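Local coordinates for mannan endo-1,4-beta-mannosidase (Cryptopygus antarcticus, PDB 4OOU), which hydrolyses internal 1,4-beta linkages in the backbones of mannans as a secreted, monomeric endo-mannanase of glycosyl hydrolase family 5, at residues A[86-94]-A[136-145]; A[219-230]-A[262-273]. All coordinates share one frame; numbering follows the deposited sequence.

Interaction 1: residues A[86-94]-A[136-145]; sequences VEGQVSPAF and LQNNSNVQNL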
loop_
_atom_site.group_PDB
_atom_site.type_symbol
_atom_site.label_atom_id
_atom_site.label_comp_id
_atom_site.label_asym_id
_atom_site.label_seq_id
_atom_site.Cartn_x
_atom_site.Cartn_y
_atom_site.Cartn_z
ATOM N N VAL A 86 -7.787 -3.649 -8.278
ATOM C CA VAL A 86 -8.258 -2.278 -8.576
ATOM C C VAL A 86 -9.784 -2.205 -8.455
ATOM O O VAL A 86 -10.289 -2.131 -7.337
ATOM C CB VAL A 86 -7.722 -1.747 -9.935
ATOM C CG1 VAL A 86 -8.038 -0.273 -10.137
ATOM C CG2 VAL A 86 -6.211 -1.952 -10.017
ATOM N N GLU A 87 -10.513 -2.263 -9.563
ATOM C CA GLU A 87 -11.973 -2.098 -9.558
ATOM C C GLU A 87 -12.597 -3.287 -10.253
ATOM O O GLU A 87 -13.596 -3.158 -10.918
ATOM C CB GLU A 87 -12.414 -0.773 -10.262
ATOM C CG GLU A 87 -12.106 0.497 -9.497
ATOM C CD GLU A 87 -12.712 1.758 -10.136
ATOM O OE1 GLU A 87 -11.947 2.553 -10.706
ATOM O OE2 GLU A 87 -13.942 1.997 -10.083
ATOM N N GLY A 88 -12.001 -4.457 -10.111
ATOM C CA GLY A 88 -12.546 -5.676 -10.709
ATOM C C GLY A 88 -12.478 -5.781 -12.219
ATOM O O GLY A 88 -13.124 -6.635 -12.808
ATOM N N GLN A 89 -11.720 -4.921 -12.869
ATOM C CA GLN A 89 -11.756 -4.875 -14.316
ATOM C C GLN A 89 -11.383 -6.194 -15.006
ATOM O O GLN A 89 -11.925 -6.519 -16.086
ATOM C CB GLN A 89 -10.827 -3.773 -14.809
ATOM C CG GLN A 89 -11.327 -2.392 -14.447
ATOM C CD GLN A 89 -10.604 -1.799 -13.272
ATOM O OE1 GLN A 89 -10.231 -2.504 -12.328
ATOM N NE2 GLN A 89 -10.388 -0.485 -13.321
ATOM N N VAL A 90 -10.440 -6.902 -14.380
ATOM C CA VAL A 90 -9.903 -8.180 -14.836
ATOM C C VAL A 90 -9.910 -9.170 -13.682
ATOM O O VAL A 90 -10.317 -10.319 -13.863
ATOM C CB VAL A 90 -8.443 -8.052 -15.313
ATOM C CG1 VAL A 90 -7.782 -9.428 -15.461
ATOM C CG2 VAL A 90 -8.379 -7.305 -16.622
ATOM N N SER A 91 -9.447 -8.724 -12.518
ATOM C CA SER A 91 -9.440 -9.546 -11.316
ATOM C C SER A 91 -10.271 -9.013 -10.176
ATOM O O SER A 91 -10.563 -7.809 -10.131
ATOM C CB SER A 91 -8.037 -9.617 -10.794
ATOM O OG SER A 91 -7.565 -10.910 -11.001
ATOM N N PRO A 92 -10.682 -9.892 -9.245
ATOM C CA PRO A 92 -10.800 -11.329 -9.360
ATOM C C PRO A 92 -12.005 -11.671 -10.249
ATOM O O PRO A 92 -12.819 -10.785 -10.532
ATOM C CB PRO A 92 -11.082 -11.774 -7.925
ATOM C CG PRO A 92 -11.748 -10.604 -7.291
ATOM C CD PRO A 92 -11.062 -9.419 -7.903
ATOM N N ALA A 93 -12.151 -12.935 -10.657
ATOM C CA ALA A 93 -13.291 -13.323 -11.509
ATOM C C ALA A 93 -14.542 -13.658 -10.674
ATOM O O ALA A 93 -14.460 -14.446 -9.717
ATOM C CB ALA A 93 -12.917 -14.489 -12.420
ATOM N N PHE A 94 -15.673 -13.037 -11.059
ATOM C CA PHE A 94 -16.986 -13.232 -10.413
ATOM C C PHE A 94 -17.965 -13.981 -11.304
ATOM O O PHE A 94 -18.063 -13.713 -12.497
ATOM C CB PHE A 94 -17.644 -11.882 -10.075
ATOM C CG PHE A 94 -16.962 -11.119 -8.964
ATOM C CD1 PHE A 94 -16.011 -10.158 -9.248
ATOM C CD2 PHE A 94 -17.275 -11.375 -7.627
ATOM C CE1 PHE A 94 -15.386 -9.483 -8.238
ATOM C CE2 PHE A 94 -16.653 -10.683 -6.610
ATOM C CZ PHE A 94 -15.713 -9.739 -6.916
ATOM N N LEU A 136 -11.719 5.052 -5.407
ATOM C CA LEU A 136 -12.827 4.813 -6.306
ATOM C C LEU A 136 -13.059 3.299 -6.225
ATOM O O LEU A 136 -12.113 2.517 -6.064
ATOM C CB LEU A 136 -12.440 5.245 -7.716
ATOM C CG LEU A 136 -12.746 6.674 -8.251
ATOM C CD1 LEU A 136 -12.787 7.812 -7.210
ATOM C CD2 LEU A 136 -11.804 7.016 -9.418
ATOM N N GLN A 137 -14.319 2.881 -6.271
ATOM C CA GLN A 137 -14.640 1.443 -6.339
ATOM C C GLN A 137 -16.016 1.266 -6.971
ATOM O O GLN A 137 -17.015 1.020 -6.292
ATOM C CB GLN A 137 -14.588 0.805 -4.954
ATOM C CG GLN A 137 -14.749 -0.709 -4.950
ATOM C CD GLN A 137 -13.772 -1.397 -5.878
ATOM O OE1 GLN A 137 -12.551 -1.387 -5.638
ATOM N NE2 GLN A 137 -14.301 -2.021 -6.944
ATOM N N ASN A 138 -16.030 1.398 -8.295
ATOM C CA ASN A 138 -17.256 1.519 -9.079
ATOM C C ASN A 138 -17.787 0.176 -9.545
ATOM O O ASN A 138 -18.571 0.119 -10.488
ATOM C CB ASN A 138 -16.981 2.417 -10.285
ATOM C CG ASN A 138 -16.699 3.859 -9.890
ATOM O OD1 ASN A 138 -15.630 4.417 -10.182
ATOM N ND2 ASN A 138 -17.668 4.473 -9.244
ATOM N N ASN A 139 -17.388 -0.900 -8.857
ATOM C CA ASN A 139 -17.789 -2.236 -9.216
ATOM C C ASN A 139 -18.577 -2.934 -8.094
ATOM O O ASN A 139 -18.010 -3.274 -7.040
ATOM C CB ASN A 139 -16.571 -3.060 -9.632
ATOM C CG ASN A 139 -16.924 -4.510 -9.940
ATOM O OD1 ASN A 139 -17.996 -5.001 -9.562
ATOM N ND2 ASN A 139 -16.028 -5.200 -10.612
ATOM N N SER A 140 -19.875 -3.160 -8.386
ATOM C CA SER A 140 -20.863 -3.767 -7.499
ATOM C C SER A 140 -20.377 -5.031 -6.835
ATOM O O SER A 140 -20.538 -5.206 -5.648
ATOM C CB SER A 140 -22.107 -4.158 -8.297
ATOM O OG SER A 140 -22.786 -3.037 -8.808
ATOM N N ASN A 141 -19.828 -5.938 -7.626
ATOM C CA ASN A 141 -19.349 -7.203 -7.099
ATOM C C ASN A 141 -18.304 -6.999 -6.003
ATOM O O ASN A 141 -18.375 -7.651 -4.954
ATOM C CB ASN A 141 -18.796 -8.108 -8.215
ATOM C CG ASN A 141 -19.894 -8.821 -9.006
ATOM O OD1 ASN A 141 -20.933 -9.243 -8.465
ATOM N ND2 ASN A 141 -19.641 -8.997 -10.293
ATOM N N VAL A 142 -17.368 -6.076 -6.219
ATOM C CA VAL A 142 -16.428 -5.721 -5.146
ATOM C C VAL A 142 -17.157 -5.039 -3.977
ATOM O O VAL A 142 -16.944 -5.380 -2.796
ATOM C CB VAL A 142 -15.287 -4.804 -5.629
ATOM C CG1 VAL A 142 -14.313 -4.516 -4.474
ATOM C CG2 VAL A 142 -14.562 -5.439 -6.805
ATOM N N GLN A 143 -18.020 -4.074 -4.311
ATOM C CA GLN A 143 -18.789 -3.376 -3.290
ATOM C C GLN A 143 -19.458 -4.377 -2.349
ATOM O O GLN A 143 -19.427 -4.197 -1.137
ATOM C CB GLN A 143 -19.820 -2.476 -3.925
ATOM C CG GLN A 143 -19.202 -1.266 -4.583
ATOM C CD GLN A 143 -20.170 -0.527 -5.469
ATOM O OE1 GLN A 143 -21.363 -0.638 -5.304
ATOM N NE2 GLN A 143 -19.648 0.226 -6.432
ATOM N N ASN A 144 -20.022 -5.451 -2.894
ATOM C CA ASN A 144 -20.705 -6.428 -2.054
ATOM C C ASN A 144 -19.761 -7.286 -1.217
ATOM O O ASN A 144 -20.202 -7.931 -0.286
ATOM C CB ASN A 144 -21.641 -7.327 -2.879
ATOM C CG ASN A 144 -22.819 -6.558 -3.506
ATOM O OD1 ASN A 144 -23.199 -6.848 -4.645
ATOM N ND2 ASN A 144 -23.391 -5.580 -2.772
ATOM N N LEU A 145 -18.468 -7.292 -1.534
ATOM C CA LEU A 145 -17.495 -7.958 -0.664
ATOM C C LEU A 145 -17.462 -7.319 0.737
ATOM O O LEU A 145 -17.201 -7.998 1.727
ATOM C CB LEU A 145 -16.102 -7.954 -1.302
ATOM C CG LEU A 145 -15.665 -9.168 -2.140
ATOM C CD1 LEU A 145 -16.802 -9.929 -2.820
ATOM C CD2 LEU A 145 -14.629 -8.725 -3.166
#

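Interaction 2: residues A[219-230]-A[262-273]; sequences LKTINWISSAIH and CLTGAGGKSNGI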
loop_
_atom_site.group_PDB
_atom_site.type_symbol
_atom_site.label_atom_id
_atom_site.label_comp_id
_atom_site.label_asym_id
_atom_site.label_seq_id
_atom_site.Cartn_x
_atom_site.Cartn_y
_atom_site.Cartn_z
ATOM N N LEU A 219 -13.470 -1.793 8.059
ATOM C CA LEU A 219 -12.521 -2.415 9.002
ATOM C C LEU A 219 -12.716 -3.904 9.143
ATOM O O LEU A 219 -11.735 -4.627 9.325
ATOM C CB LEU A 219 -12.621 -1.776 10.406
ATOM C CG LEU A 219 -12.183 -0.311 10.492
ATOM C CD1 LEU A 219 -12.483 0.259 11.862
ATOM C CD2 LEU A 219 -10.701 -0.199 10.162
ATOM N N LYS A 220 -13.972 -4.346 9.088
ATOM C CA LYS A 220 -14.288 -5.764 9.117
ATOM C C LYS A 220 -13.723 -6.409 7.847
ATOM O O LYS A 220 -13.084 -7.480 7.865
ATOM C CB LYS A 220 -15.797 -5.954 9.154
ATOM C CG LYS A 220 -16.212 -7.412 9.307
ATOM C CD LYS A 220 -17.486 -7.736 8.545
ATOM C CE LYS A 220 -18.161 -8.941 9.150
ATOM N NZ LYS A 220 -19.448 -9.157 8.470
ATOM N N THR A 221 -13.960 -5.741 6.727
ATOM C CA THR A 221 -13.495 -6.273 5.465
ATOM C C THR A 221 -11.978 -6.391 5.453
ATOM O O THR A 221 -11.432 -7.437 5.052
ATOM C CB THR A 221 -14.008 -5.426 4.310
ATOM O OG1 THR A 221 -15.426 -5.481 4.334
ATOM C CG2 THR A 221 -13.515 -5.944 2.992
ATOM N N ILE A 222 -11.281 -5.363 5.930
ATOM C CA ILE A 222 -9.830 -5.460 5.876
ATOM C C ILE A 222 -9.304 -6.442 6.952
ATOM O O ILE A 222 -8.362 -7.185 6.702
ATOM C CB ILE A 222 -9.036 -4.098 5.612
ATOM C CG1 ILE A 222 -7.742 -4.028 6.408
ATOM C CG2 ILE A 222 -9.836 -2.781 5.756
ATOM C CD1 ILE A 222 -7.890 -3.299 7.701
ATOM N N ASN A 223 -9.976 -6.518 8.090
ATOM C CA ASN A 223 -9.645 -7.518 9.120
ATOM C C ASN A 223 -9.692 -8.946 8.570
ATOM O O ASN A 223 -8.689 -9.677 8.635
ATOM C CB ASN A 223 -10.593 -7.366 10.326
ATOM C CG ASN A 223 -10.305 -8.355 11.453
ATOM O OD1 ASN A 223 -11.222 -9.047 11.918
ATOM N ND2 ASN A 223 -9.036 -8.410 11.910
ATOM N N TRP A 224 -10.826 -9.314 7.977
ATOM C CA TRP A 224 -10.964 -10.652 7.423
ATOM C C TRP A 224 -9.890 -10.918 6.390
ATOM O O TRP A 224 -9.331 -12.020 6.345
ATOM C CB TRP A 224 -12.321 -10.869 6.771
ATOM C CG TRP A 224 -13.429 -11.068 7.727
ATOM C CD1 TRP A 224 -13.603 -10.427 8.899
ATOM C CD2 TRP A 224 -14.554 -11.946 7.576
ATOM N NE1 TRP A 224 -14.755 -10.839 9.499
ATOM C CE2 TRP A 224 -15.367 -11.770 8.711
ATOM C CE3 TRP A 224 -14.956 -12.864 6.589
ATOM C CZ2 TRP A 224 -16.569 -12.480 8.906
ATOM C CZ3 TRP A 224 -16.155 -13.583 6.783
ATOM C CH2 TRP A 224 -16.946 -13.376 7.935
ATOM N N ILE A 225 -9.603 -9.923 5.544
ATOM C CA ILE A 225 -8.662 -10.147 4.462
ATOM C C ILE A 225 -7.226 -10.349 4.953
ATOM O O ILE A 225 -6.548 -11.287 4.516
ATOM C CB ILE A 225 -8.751 -9.048 3.410
ATOM C CG1 ILE A 225 -10.101 -9.132 2.694
ATOM C CG2 ILE A 225 -7.649 -9.213 2.372
ATOM C CD1 ILE A 225 -10.410 -7.905 1.853
ATOM N N SER A 226 -6.778 -9.489 5.874
ATOM C CA SER A 226 -5.468 -9.644 6.521
ATOM C C SER A 226 -5.375 -10.992 7.222
ATOM O O SER A 226 -4.346 -11.689 7.170
ATOM C CB SER A 226 -5.265 -8.552 7.558
ATOM O OG SER A 226 -4.024 -8.677 8.216
ATOM N N SER A 227 -6.463 -11.370 7.889
ATOM C CA SER A 227 -6.401 -12.571 8.661
ATOM C C SER A 227 -5.989 -13.700 7.744
ATOM O O SER A 227 -5.192 -14.544 8.142
ATOM C CB SER A 227 -7.714 -12.902 9.362
ATOM O OG SER A 227 -7.560 -14.174 10.001
ATOM N N ALA A 228 -6.520 -13.706 6.525
ATOM C CA ALA A 228 -6.382 -14.862 5.663
ATOM C C ALA A 228 -5.022 -14.877 4.959
ATOM O O ALA A 228 -4.430 -15.963 4.683
ATOM C CB ALA A 228 -7.527 -14.918 4.672
ATOM N N ILE A 229 -4.516 -13.682 4.672
ATOM C CA ILE A 229 -3.123 -13.560 4.226
ATOM C C ILE A 229 -2.160 -14.107 5.300
ATOM O O ILE A 229 -1.269 -14.918 5.015
ATOM C CB ILE A 229 -2.740 -12.095 3.948
ATOM C CG1 ILE A 229 -3.640 -11.503 2.844
ATOM C CG2 ILE A 229 -1.263 -12.025 3.561
ATOM C CD1 ILE A 229 -3.497 -10.016 2.613
ATOM N N HIS A 230 -2.324 -13.638 6.534
ATOM C CA HIS A 230 -1.489 -14.127 7.612
ATOM C C HIS A 230 -1.694 -15.632 7.784
ATOM O O HIS A 230 -0.725 -16.343 7.951
ATOM C CB HIS A 230 -1.773 -13.383 8.926
ATOM C CG HIS A 230 -1.378 -11.930 8.912
ATOM N ND1 HIS A 230 -0.097 -11.507 8.617
ATOM C CD2 HIS A 230 -2.088 -10.808 9.193
ATOM C CE1 HIS A 230 -0.045 -10.187 8.702
ATOM N NE2 HIS A 230 -1.236 -9.739 9.064
ATOM N N CYS A 262 -8.921 -1.873 16.917
ATOM C CA CYS A 262 -10.029 -1.529 16.031
ATOM C C CYS A 262 -10.358 -2.570 14.948
ATOM O O CYS A 262 -11.536 -2.830 14.687
ATOM C CB CYS A 262 -9.747 -0.200 15.312
ATOM S SG CYS A 262 -9.857 1.265 16.319
ATOM N N LEU A 263 -9.338 -3.084 14.268
ATOM C CA LEU A 263 -9.545 -4.058 13.203
ATOM C C LEU A 263 -10.083 -5.332 13.788
ATOM O O LEU A 263 -11.060 -5.923 13.275
ATOM C CB LEU A 263 -8.240 -4.422 12.488
ATOM C CG LEU A 263 -7.589 -3.390 11.584
ATOM C CD1 LEU A 263 -6.345 -3.994 10.937
ATOM C CD2 LEU A 263 -8.565 -2.849 10.554
ATOM N N THR A 264 -9.396 -5.756 14.843
ATOM C CA THR A 264 -9.670 -7.015 15.520
ATOM C C THR A 264 -11.111 -7.007 16.108
ATOM O O THR A 264 -11.875 -7.956 15.933
ATOM C CB THR A 264 -8.502 -7.280 16.514
ATOM O OG1 THR A 264 -7.785 -8.451 16.082
ATOM C CG2 THR A 264 -8.920 -7.337 17.992
ATOM N N GLY A 265 -11.495 -5.892 16.723
ATOM C CA GLY A 265 -12.873 -5.662 17.146
ATOM C C GLY A 265 -13.912 -5.424 16.059
ATOM O O GLY A 265 -15.079 -5.311 16.362
ATOM N N ALA A 266 -13.528 -5.351 14.798
ATOM C CA ALA A 266 -14.523 -5.174 13.723
ATOM C C ALA A 266 -14.975 -6.512 13.126
ATOM O O ALA A 266 -16.128 -6.673 12.709
ATOM C CB ALA A 266 -13.964 -4.291 12.619
ATOM N N GLY A 267 -14.046 -7.446 13.029
ATOM C CA GLY A 267 -14.296 -8.670 12.295
ATOM C C GLY A 267 -13.911 -9.905 13.063
ATOM O O GLY A 267 -14.160 -11.012 12.607
ATOM N N GLY A 268 -13.273 -9.698 14.209
ATOM C CA GLY A 268 -13.154 -10.729 15.201
ATOM C C GLY A 268 -12.076 -11.691 14.847
ATOM O O GLY A 268 -12.000 -12.749 15.438
ATOM N N LYS A 269 -11.246 -11.330 13.875
ATOM C CA LYS A 269 -10.137 -12.181 13.482
ATOM C C LYS A 269 -8.894 -11.536 14.060
ATOM O O LYS A 269 -8.577 -10.360 13.805
ATOM C CB LYS A 269 -10.099 -12.443 11.971
ATOM C CG LYS A 269 -11.359 -13.188 11.521
ATOM C CD LYS A 269 -11.121 -14.277 10.480
ATOM C CE LYS A 269 -12.423 -14.712 9.800
ATOM N NZ LYS A 269 -12.964 -15.976 10.370
ATOM N N SER A 270 -8.237 -12.328 14.902
ATOM C CA SER A 270 -7.349 -11.794 15.897
ATOM C C SER A 270 -5.994 -11.464 15.286
ATOM O O SER A 270 -5.304 -10.574 15.765
ATOM C CB SER A 270 -7.231 -12.780 17.077
ATOM O OG SER A 270 -6.279 -13.773 16.801
ATOM N N ASN A 271 -5.621 -12.193 14.240
ATOM C CA ASN A 271 -4.396 -11.927 13.480
ATOM C C ASN A 271 -4.675 -11.178 12.172
ATOM O O ASN A 271 -3.950 -11.322 11.207
ATOM C CB ASN A 271 -3.682 -13.250 13.174
ATOM C CG ASN A 271 -4.381 -14.048 12.110
ATOM O OD1 ASN A 271 -5.574 -13.859 11.843
ATOM N ND2 ASN A 271 -3.637 -14.906 11.457
ATOM N N GLY A 272 -5.736 -10.368 12.146
ATOM C CA GLY A 272 -6.116 -9.649 10.947
ATOM C C GLY A 272 -5.683 -8.232 11.144
ATOM O O GLY A 272 -6.537 -7.317 11.244
ATOM N N ILE A 273 -4.360 -8.062 11.235
ATOM C CA ILE A 273 -3.777 -6.758 11.554
ATOM C C ILE A 273 -2.982 -6.175 10.395
ATOM O O ILE A 273 -2.718 -6.855 9.412
ATOM C CB ILE A 273 -2.928 -6.769 12.834
ATOM C CG1 ILE A 273 -1.729 -7.737 12.752
ATOM C CG2 ILE A 273 -3.816 -7.077 14.023
ATOM C CD1 ILE A 273 -0.671 -7.544 13.843
#

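Interaction 1: residues A[86-94]-A[136-145]
E87 and F94, at the two ends of a loop, touch, in turn, the residues just before helix 140-145 and its first turn. E87 sends its chain, extended beyond CG, alongside N138, and OE2 accepts a hydrogen bond from the backbone N of N138 at 2.8 Å on the anti side of the carboxylate, the N-H...O angle being 155°. Its other oxygen, OE1, is bound by the hydroxyl of Y49. E87 O also accepts a bond: N139 ND2 reaches it over 3.2 Å from above the carbonyl plane, with E87 O in the plane of the N139 amide. A chi1 of 176° swings the N139 amide away from its own backbone N, and there ND2 meets E87 O while OD1 makes a weak capping bond to N141 N, 2.8 Å away. G88 comes close here, and a CB on it would run into N139 ND2. At the far end F94 lays one ring face on N141, whose CB stands 3.4 Å from the ring centroid and almost on its normal, a CH-pi contact; the N141 amide continues the stack, tilted 21° from the ring. L145 CD1 meets the ring edge at F94 CE2, 3.9 Å off. A leucine in place of E87 would probably leave the backbone N-H of N138 and the hydroxyl of Y49 without the carboxylate whose two oxygens they use. Polar bonds thus fix the turn, and an aromatic face packs on the first turn of the helix, in the segment that also holds the substrate-binding N144.

Interaction 2: residues A[219-230]-A[262-273]
L219 opens the contact by crossing L263 at about a right angle, its CB also resting 3.6 Å from A266 CB. K220 lays CG against A266 O and then leads away to a salt bridge with E149, a substrate-binding residue. In N223, CG anti to the backbone N (chi1 -179°) carries the amide into the turn after helix 262-267, where OD1 accepts a bond from K269 N on a lone pair at 3.0 Å and ND2 donates to K269 O and G272 O, each at 2.8 Å. Three bonds thus fix the amide's rotation. W224 NE1 gives a weak bond to G267 O, while K269 CE lies over the indole, 4.2 Å from the centroid of its five-membered ring. S226 OG donates to I273 O, S227 OG to N271 OD1 over 2.7 Å, and H230 NE2 again to I273 O, at 3.3 Å and from the face of the carbonyl plane opposite S226. The two helix segments cross at -95°, with axes 7.6 Å apart. In this TIM barrel, helix 215-232 is flanked by helix 149-167 at W224, I225 and A228, and I222, S226 and H230 touch strand 238-241.

Neither contact lies wholly in the core, but interaction 2 buries more surface, 772 against 474 Å², and half of its touching residues are buried. Interaction 1 joins a loop leaving strand 79-86 to the segment that follows strand 126-133, two strands paired in the barrel sheet; interaction 2 joins an outer barrel helix to a helix and the turn beyond it. Both use asparagine amides on main-chain atoms: N139 also makes a weak capping bond to its own helix, whereas N223 works from mid-helix. Interaction 1 adds a carboxylate, interaction 2 leucine packing and serine hydroxyls; both use an aromatic face, F94 under an asparagine and W224 under a lysine. They meet lightly where L145 O packs near T221 OG1.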